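Local coordinates for protein Zn-dependent hydrolase of metallo-beta-lactamase superfamily TM0207 (Thermotoga maritima, PDB 1VJN) that probably acts as a zinc-dependent hydrolase of the metallo-beta-lactamase superfamily, although its substrate is not established, at residues V118-P130 with E159-H173. Sequence-based numbering, arbitrary orientation.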
ATOM      1  N   VAL A 118      -6.964  -5.594  -0.335  1.00 17.43           N
ATOM      2  CA  VAL A 118      -5.903  -4.671  -0.663  1.00 17.63           C
ATOM      3  C   VAL A 118      -4.966  -4.644   0.510  1.00 17.38           C
ATOM      4  O   VAL A 118      -5.430  -4.610   1.665  1.00 18.05           O
ATOM      5  CB  VAL A 118      -6.460  -3.257  -0.929  1.00 20.17           C
ATOM      6  CG1 VAL A 118      -5.324  -2.293  -1.314  1.00 20.42           C
ATOM      7  CG2 VAL A 118      -7.532  -3.298  -2.020  1.00 24.63           C
ATOM      8  N   CYS A 119      -3.665  -4.666   0.224  1.00 19.28           N
ATOM      9  CA  CYS A 119      -2.604  -4.637   1.248  1.00 20.28           C
ATOM     10  C   CYS A 119      -1.585  -3.526   1.041  1.00 18.16           C
ATOM     11  O   CYS A 119      -0.890  -3.473   0.043  1.00 18.55           O
ATOM     12  CB  CYS A 119      -1.845  -5.984   1.304  1.00 23.95           C
ATOM     13  SG  CYS A 119      -0.649  -6.132   2.655  1.00 22.60           S
ATOM     14  N   HIS A 120      -1.421  -2.703   2.064  1.00 16.95           N
ATOM     15  CA  HIS A 120      -0.391  -1.689   2.070  1.00 16.79           C
ATOM     16  C   HIS A 120       0.695  -2.161   3.006  1.00 17.73           C
ATOM     17  O   HIS A 120       0.509  -2.255   4.228  1.00 15.52           O
ATOM     18  CB  HIS A 120      -0.981  -0.393   2.593  1.00 17.93           C
ATOM     19  CG  HIS A 120      -0.076   0.790   2.504  1.00 22.59           C
ATOM     20  ND1 HIS A 120       1.033   0.949   3.311  1.00 18.48           N
ATOM     21  CD2 HIS A 120      -0.184   1.927   1.778  1.00 17.41           C
ATOM     22  CE1 HIS A 120       1.599   2.110   3.032  1.00 30.43           C
ATOM     23  NE2 HIS A 120       0.857   2.741   2.133  1.00 22.65           N
ATOM     24  N   LEU A 121       1.872  -2.386   2.463  1.00 16.59           N
ATOM     25  CA  LEU A 121       2.924  -2.972   3.271  1.00 17.14           C
ATOM     26  C   LEU A 121       3.759  -2.008   4.129  1.00 20.42           C
ATOM     27  O   LEU A 121       4.613  -2.458   4.889  1.00 22.38           O
ATOM     28  CB  LEU A 121       3.804  -3.824   2.386  1.00 17.23           C
ATOM     29  CG  LEU A 121       3.227  -5.200   1.944  1.00 14.37           C
ATOM     30  CD1 LEU A 121       4.167  -5.813   0.914  1.00 17.46           C
ATOM     31  CD2 LEU A 121       2.978  -6.190   3.105  1.00 20.35           C
ATOM     32  N   GLY A 122       3.523  -0.710   4.022  1.00 19.66           N
ATOM     33  CA  GLY A 122       4.233   0.279   4.814  1.00 22.08           C
ATOM     34  C   GLY A 122       5.683   0.354   4.312  1.00 21.13           C
ATOM     35  O   GLY A 122       5.931   0.333   3.127  1.00 23.58           O
ATOM     36  N   ASP A 123       6.626   0.419   5.252  1.00 20.45           N
ATOM     37  CA  ASP A 123       8.057   0.475   4.985  1.00 16.80           C
ATOM     38  C   ASP A 123       8.691  -0.867   5.321  1.00 16.66           C
ATOM     39  O   ASP A 123       9.747  -0.947   5.908  1.00 23.19           O
ATOM     40  CB  ASP A 123       8.620   1.575   5.856  1.00 20.99           C
ATOM     41  CG  ASP A 123       8.072   2.942   5.456  1.00 30.46           C
ATOM     42  OD1 ASP A 123       8.062   3.241   4.252  1.00 40.47           O
ATOM     43  OD2 ASP A 123       7.597   3.762   6.243  1.00 47.78           O
ATOM     44  N   LEU A 124       8.060  -1.936   4.873  1.00 16.16           N
ATOM     45  CA  LEU A 124       8.447  -3.294   5.210  1.00 17.20           C
ATOM     46  C   LEU A 124       9.899  -3.467   4.914  1.00 20.07           C
ATOM     47  O   LEU A 124      10.331  -3.172   3.788  1.00 18.74           O
ATOM     48  CB  LEU A 124       7.647  -4.292   4.406  1.00 17.70           C
ATOM     49  CG  LEU A 124       7.969  -5.778   4.668  1.00 18.52           C
ATOM     50  CD1 LEU A 124       7.563  -6.193   6.061  1.00 17.57           C
ATOM     51  CD2 LEU A 124       7.236  -6.599   3.671  1.00 14.84           C
ATOM     52  N   GLY A 125      10.614  -3.976   5.927  1.00 19.61           N
ATOM     53  CA  GLY A 125      12.066  -4.022   5.937  1.00 18.39           C
ATOM     54  C   GLY A 125      12.635  -5.388   5.736  1.00 19.85           C
ATOM     55  O   GLY A 125      13.865  -5.534   5.621  1.00 21.99           O
ATOM     56  N   HIS A 126      11.791  -6.416   5.758  1.00 16.53           N
ATOM     57  CA  HIS A 126      12.305  -7.804   5.680  1.00 20.08           C
ATOM     58  C   HIS A 126      11.197  -8.589   4.983  1.00 18.81           C
ATOM     59  O   HIS A 126      10.050  -8.161   4.927  1.00 15.91           O
ATOM     60  CB  HIS A 126      12.576  -8.425   7.083  1.00 19.83           C
ATOM     61  CG  HIS A 126      11.360  -8.404   7.968  1.00 24.03           C
ATOM     62  ND1 HIS A 126      10.302  -9.270   7.802  1.00 29.04           N
ATOM     63  CD2 HIS A 126      10.982  -7.547   8.951  1.00 33.85           C
ATOM     64  CE1 HIS A 126       9.351  -8.987   8.675  1.00 31.72           C
ATOM     65  NE2 HIS A 126       9.745  -7.951   9.394  1.00 31.28           N
ATOM     66  N   VAL A 127      11.545  -9.705   4.396  1.00 17.88           N
ATOM     67  CA  VAL A 127      10.529 -10.571   3.777  1.00 20.73           C
ATOM     68  C   VAL A 127       9.576 -10.995   4.889  1.00 17.65           C
ATOM     69  O   VAL A 127      10.034 -11.302   5.972  1.00 19.57           O
ATOM     70  CB  VAL A 127      11.210 -11.791   3.137  1.00 23.65           C
ATOM     71  CG1 VAL A 127      10.189 -12.869   2.735  1.00 27.72           C
ATOM     72  CG2 VAL A 127      12.061 -11.341   1.921  1.00 27.36           C
ATOM     73  N   LEU A 128       8.274 -10.999   4.672  1.00 18.03           N
ATOM     74  CA  LEU A 128       7.329 -11.502   5.703  1.00 17.33           C
ATOM     75  C   LEU A 128       7.679 -12.891   6.303  1.00 16.69           C
ATOM     76  O   LEU A 128       8.121 -13.778   5.598  1.00 13.94           O
ATOM     77  CB  LEU A 128       5.916 -11.622   5.131  1.00 21.69           C
ATOM     78  CG  LEU A 128       5.325 -10.294   4.639  1.00 19.85           C
ATOM     79  CD1 LEU A 128       4.062 -10.484   3.828  1.00 18.34           C
ATOM     80  CD2 LEU A 128       5.057  -9.371   5.767  1.00 20.77           C
ATOM     81  N   THR A 129       7.436 -13.072   7.594  1.00 15.31           N
ATOM     82  CA  THR A 129       7.634 -14.376   8.242  1.00 13.66           C
ATOM     83  C   THR A 129       6.432 -15.249   7.890  1.00 11.54           C
ATOM     84  O   THR A 129       5.362 -14.730   7.485  1.00 12.11           O
ATOM     85  CB  THR A 129       7.692 -14.235   9.785  1.00 15.28           C
ATOM     86  OG1 THR A 129       6.450 -13.713  10.235  1.00 15.35           O
ATOM     87  CG2 THR A 129       8.719 -13.190  10.260  1.00 16.17           C
ATOM     88  N   PRO A 130       6.551 -16.568   8.079  1.00  9.40           N
ATOM     89  CA  PRO A 130       5.384 -17.427   7.881  1.00 12.31           C
ATOM     90  C   PRO A 130       4.130 -16.970   8.686  1.00 14.97           C
ATOM     91  O   PRO A 130       3.008 -17.065   8.184  1.00 13.78           O
ATOM     92  CB  PRO A 130       5.890 -18.794   8.313  1.00 12.67           C
ATOM     93  CG  PRO A 130       7.384 -18.734   8.038  1.00  9.08           C
ATOM     94  CD  PRO A 130       7.750 -17.327   8.441  1.00 11.63           C
ATOM     95  N   GLU A 159       9.353 -11.697  -3.927  1.00 22.64           N
ATOM     96  CA  GLU A 159       9.204 -12.869  -3.040  1.00 23.51           C
ATOM     97  C   GLU A 159       7.954 -12.738  -2.128  1.00 18.51           C
ATOM     98  O   GLU A 159       7.123 -13.660  -2.014  1.00 15.44           O
ATOM     99  CB  GLU A 159      10.477 -12.996  -2.229  1.00 22.51           C
ATOM    100  CG  GLU A 159      10.692 -14.322  -1.557  1.00 34.27           C
ATOM    101  CD  GLU A 159      12.027 -14.391  -0.810  1.00 33.04           C
ATOM    102  OE1 GLU A 159      12.992 -13.647  -1.169  1.00 41.43           O
ATOM    103  OE2 GLU A 159      12.100 -15.203   0.155  1.00 45.76           O
ATOM    104  N   VAL A 160       7.814 -11.560  -1.541  1.00 18.18           N
ATOM    105  CA  VAL A 160       6.640 -11.201  -0.754  1.00 19.62           C
ATOM    106  C   VAL A 160       5.380 -11.206  -1.609  1.00 18.54           C
ATOM    107  O   VAL A 160       4.351 -11.750  -1.213  1.00 18.94           O
ATOM    108  CB  VAL A 160       6.816  -9.806  -0.077  1.00 15.05           C
ATOM    109  CG1 VAL A 160       5.532  -9.303   0.525  1.00 21.74           C
ATOM    110  CG2 VAL A 160       7.864  -9.869   1.018  1.00 20.78           C
ATOM    111  N   ALA A 161       5.437 -10.606  -2.793  1.00 21.42           N
ATOM    112  CA  ALA A 161       4.274 -10.670  -3.692  1.00 18.09           C
ATOM    113  C   ALA A 161       3.869 -12.100  -3.955  1.00 18.15           C
ATOM    114  O   ALA A 161       2.693 -12.413  -3.939  1.00 20.71           O
ATOM    115  CB  ALA A 161       4.547  -9.985  -4.960  1.00 19.14           C
ATOM    116  N   ASP A 162       4.839 -12.974  -4.211  1.00 20.57           N
ATOM    117  CA  ASP A 162       4.558 -14.395  -4.384  1.00 20.99           C
ATOM    118  C   ASP A 162       4.008 -15.070  -3.132  1.00 19.46           C
ATOM    119  O   ASP A 162       3.115 -15.916  -3.229  1.00 18.41           O
ATOM    120  CB  ASP A 162       5.813 -15.142  -4.841  1.00 23.09           C
ATOM    121  CG  ASP A 162       6.293 -14.713  -6.243  1.00 31.43           C
ATOM    122  OD1 ASP A 162       5.577 -13.951  -6.951  1.00 30.59           O
ATOM    123  OD2 ASP A 162       7.398 -15.090  -6.712  1.00 33.77           O
ATOM    124  N   LEU A 163       4.541 -14.733  -1.955  1.00 18.27           N
ATOM    125  CA  LEU A 163       4.022 -15.314  -0.738  1.00 18.27           C
ATOM    126  C   LEU A 163       2.544 -14.994  -0.523  1.00 17.27           C
ATOM    127  O   LEU A 163       1.849 -15.740   0.134  1.00 18.47           O
ATOM    128  CB  LEU A 163       4.806 -14.837   0.498  1.00 18.35           C
ATOM    129  CG  LEU A 163       6.192 -15.490   0.655  1.00 20.42           C
ATOM    130  CD1 LEU A 163       7.053 -14.779   1.659  1.00 18.21           C
ATOM    131  CD2 LEU A 163       6.066 -16.992   1.006  1.00 19.81           C
ATOM    132  N   LEU A 164       2.107 -13.846  -1.001  1.00 16.24           N
ATOM    133  CA  LEU A 164       0.768 -13.333  -0.736  1.00 16.30           C
ATOM    134  C   LEU A 164      -0.136 -13.580  -1.960  1.00 17.76           C
ATOM    135  O   LEU A 164      -1.280 -13.161  -1.963  1.00 18.46           O
ATOM    136  CB  LEU A 164       0.847 -11.823  -0.401  1.00 18.75           C
ATOM    137  CG  LEU A 164       1.584 -11.407   0.891  1.00 17.83           C
ATOM    138  CD1 LEU A 164       1.582  -9.885   1.117  1.00 17.56           C
ATOM    139  CD2 LEU A 164       1.006 -12.122   2.083  1.00 17.32           C
ATOM    140  N   ASN A 165       0.394 -14.293  -2.964  1.00 18.52           N
ATOM    141  CA  ASN A 165      -0.300 -14.574  -4.238  1.00 21.33           C
ATOM    142  C   ASN A 165      -0.919 -13.316  -4.849  1.00 20.75           C
ATOM    143  O   ASN A 165      -2.012 -13.345  -5.401  1.00 22.56           O
ATOM    144  CB  ASN A 165      -1.318 -15.703  -4.024  1.00 20.37           C
ATOM    145  CG  ASN A 165      -1.707 -16.414  -5.327  1.00 29.14           C
ATOM    146  OD1 ASN A 165      -0.874 -16.644  -6.216  1.00 26.58           O
ATOM    147  ND2 ASN A 165      -2.988 -16.756  -5.445  1.00 23.29           N
ATOM    148  N   ALA A 166      -0.182 -12.210  -4.770  1.00 19.47           N
ATOM    149  CA  ALA A 166      -0.690 -10.882  -5.204  1.00 18.55           C
ATOM    150  C   ALA A 166      -0.945 -10.866  -6.705  1.00 19.61           C
ATOM    151  O   ALA A 166      -0.136 -11.384  -7.478  1.00 20.48           O
ATOM    152  CB  ALA A 166       0.313  -9.797  -4.877  1.00 19.24           C
ATOM    153  N   LYS A 167      -2.040 -10.234  -7.112  1.00 17.00           N
ATOM    154  CA  LYS A 167      -2.388 -10.115  -8.517  1.00 20.45           C
ATOM    155  C   LYS A 167      -1.948  -8.754  -9.053  1.00 22.36           C
ATOM    156  O   LYS A 167      -0.983  -8.678  -9.807  1.00 24.35           O
ATOM    157  CB  LYS A 167      -3.893 -10.311  -8.692  1.00 22.18           C
ATOM    158  CG  LYS A 167      -4.401 -11.630  -8.199  1.00 23.48           C
ATOM    159  CD  LYS A 167      -3.807 -12.764  -9.024  1.00 31.85           C
ATOM    160  CE  LYS A 167      -4.091 -14.133  -8.393  1.00 42.95           C
ATOM    161  NZ  LYS A 167      -2.873 -15.010  -8.409  1.00 50.40           N
ATOM    162  N   VAL A 168      -2.655  -7.687  -8.683  1.00 19.81           N
ATOM    163  CA  VAL A 168      -2.205  -6.350  -9.004  1.00 19.12           C
ATOM    164  C   VAL A 168      -1.153  -5.995  -8.012  1.00 18.34           C
ATOM    165  O   VAL A 168      -1.381  -6.082  -6.804  1.00 18.21           O
ATOM    166  CB  VAL A 168      -3.311  -5.324  -8.933  1.00 18.60           C
ATOM    167  CG1 VAL A 168      -2.738  -3.886  -9.069  1.00 20.36           C
ATOM    168  CG2 VAL A 168      -4.332  -5.599 -10.029  1.00 23.50           C
ATOM    169  N   ILE A 169       0.025  -5.638  -8.519  1.00 19.44           N
ATOM    170  CA  ILE A 169       1.142  -5.221  -7.693  1.00 19.68           C
ATOM    171  C   ILE A 169       1.548  -3.765  -7.997  1.00 21.81           C
ATOM    172  O   ILE A 169       1.908  -3.447  -9.144  1.00 18.81           O
ATOM    173  CB  ILE A 169       2.357  -6.137  -7.948  1.00 19.96           C
ATOM    174  CG1 ILE A 169       2.095  -7.575  -7.483  1.00 21.37           C
ATOM    175  CG2 ILE A 169       3.536  -5.574  -7.218  1.00 20.72           C
ATOM    176  CD1 ILE A 169       3.065  -8.622  -8.068  1.00 23.62           C
ATOM    177  N   ILE A 170       1.528  -2.894  -6.986  1.00 17.93           N
ATOM    178  CA  ILE A 170       1.901  -1.527  -7.206  1.00 17.66           C
ATOM    179  C   ILE A 170       3.139  -1.234  -6.370  1.00 18.31           C
ATOM    180  O   ILE A 170       3.061  -1.246  -5.130  1.00 18.70           O
ATOM    181  CB  ILE A 170       0.732  -0.566  -6.862  1.00 17.20           C
ATOM    182  CG1 ILE A 170      -0.511  -0.850  -7.734  1.00 24.86           C
ATOM    183  CG2 ILE A 170       1.164   0.884  -6.975  1.00 21.49           C
ATOM    184  CD1 ILE A 170      -1.836  -0.382  -7.159  1.00 24.33           C
ATOM    185  N   PRO A 171       4.292  -1.004  -7.026  1.00 21.41           N
ATOM    186  CA  PRO A 171       5.529  -0.666  -6.272  1.00 20.08           C
ATOM    187  C   PRO A 171       5.483   0.769  -5.696  1.00 22.90           C
ATOM    188  O   PRO A 171       4.806   1.675  -6.243  1.00 19.52           O
ATOM    189  CB  PRO A 171       6.642  -0.748  -7.334  1.00 20.06           C
ATOM    190  CG  PRO A 171       5.924  -0.465  -8.677  1.00 23.42           C
ATOM    191  CD  PRO A 171       4.514  -1.034  -8.504  1.00 17.45           C
HETATM  192  N   MSE A 172       6.204   0.991  -4.620  1.00 21.71           N
HETATM  193  CA  MSE A 172       6.351   2.349  -4.115  1.00 26.02           C
HETATM  194  C   MSE A 172       7.717   2.419  -3.484  1.00 22.81           C
HETATM  195  O   MSE A 172       8.425   1.416  -3.471  1.00 21.40           O
HETATM  196  CB  MSE A 172       5.265   2.693  -3.099  1.00 28.09           C
HETATM  197  CG  MSE A 172       5.166   1.692  -1.974  1.00 30.78           C
HETATM  198 SE   MSE A 172       3.592   1.974  -0.754  1.00 41.00          SE
HETATM  199  CE  MSE A 172       4.023   0.494   0.483  1.00 29.51           C
ATOM    200  N   HIS A 173       8.082   3.610  -3.002  1.00 23.05           N
ATOM    201  CA  HIS A 173       9.302   3.807  -2.199  1.00 22.71           C
ATOM    202  C   HIS A 173      10.539   3.529  -3.072  1.00 18.91           C
ATOM    203  O   HIS A 173      11.393   2.750  -2.676  1.00 21.40           O
ATOM    204  CB  HIS A 173       9.379   2.854  -0.971  1.00 27.51           C
ATOM    205  CG  HIS A 173       8.538   3.249   0.199  1.00 41.64           C
ATOM    206  ND1 HIS A 173       7.477   2.479   0.647  1.00 54.18           N
ATOM    207  CD2 HIS A 173       8.635   4.287   1.060  1.00 52.17           C
ATOM    208  CE1 HIS A 173       6.939   3.044   1.711  1.00 49.74           C
ATOM    209  NE2 HIS A 173       7.614   4.151   1.975  1.00 56.14           N
TER
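Selenomethionine Met172 turns CG between its own backbone N and carbonyl carbon (chi1 53°) and then runs out extended, while His120 sets its ring anti to the backbone N (chi1 -173°); together these torsions lay the methyl CE over one face of the imidazole. The CH-pi contact measures 4.1 Å from Met172 CE to the centroid of the His120 ring, and the selenium sits obliquely to the same ring. In this metallo-hydrolase/oxidoreductase fold, strands 116-120 and 168-172 belong to one mixed sheet but are separated by strand 141-145, so the two meet through side chains and the loop beyond His120. Hydrogen bonds at both nitrogens help to hold the imidazole: Gly122 N donates to His120 ND1 (3.1 Å), tilted from the ring plane, and NE2 is hydrogen-bonded to Ala21 O.

Farther along the loop the contact turns apolar. Val160, on helix 154-163, splits its two methyls: CG1 meets Leu121 CD1 tip to tip at 3.8 Å, and CG2 lies against the backbone of Val127 and Leu128. Leu128 crosses Leu164 at about a right angle, CD1 to CD1 3.7 Å, and Ile136 of helix 130-136 packs against both leucines. At the more exposed margin, Val127 CG1 touches Leu163 CD1.

Past the strand ends, Asp123 in the loop and His173 just after strand 168-172 match the superfamily's metal-binding Asp and His, so they probably line the zinc site. Their side chains cross at about a right angle, OD1 oblique to the ring; its close approach to NE2 is doubtful and no hydrogen bond. Beside them, Gly122 O lies 3.3 Å from Met172 CE.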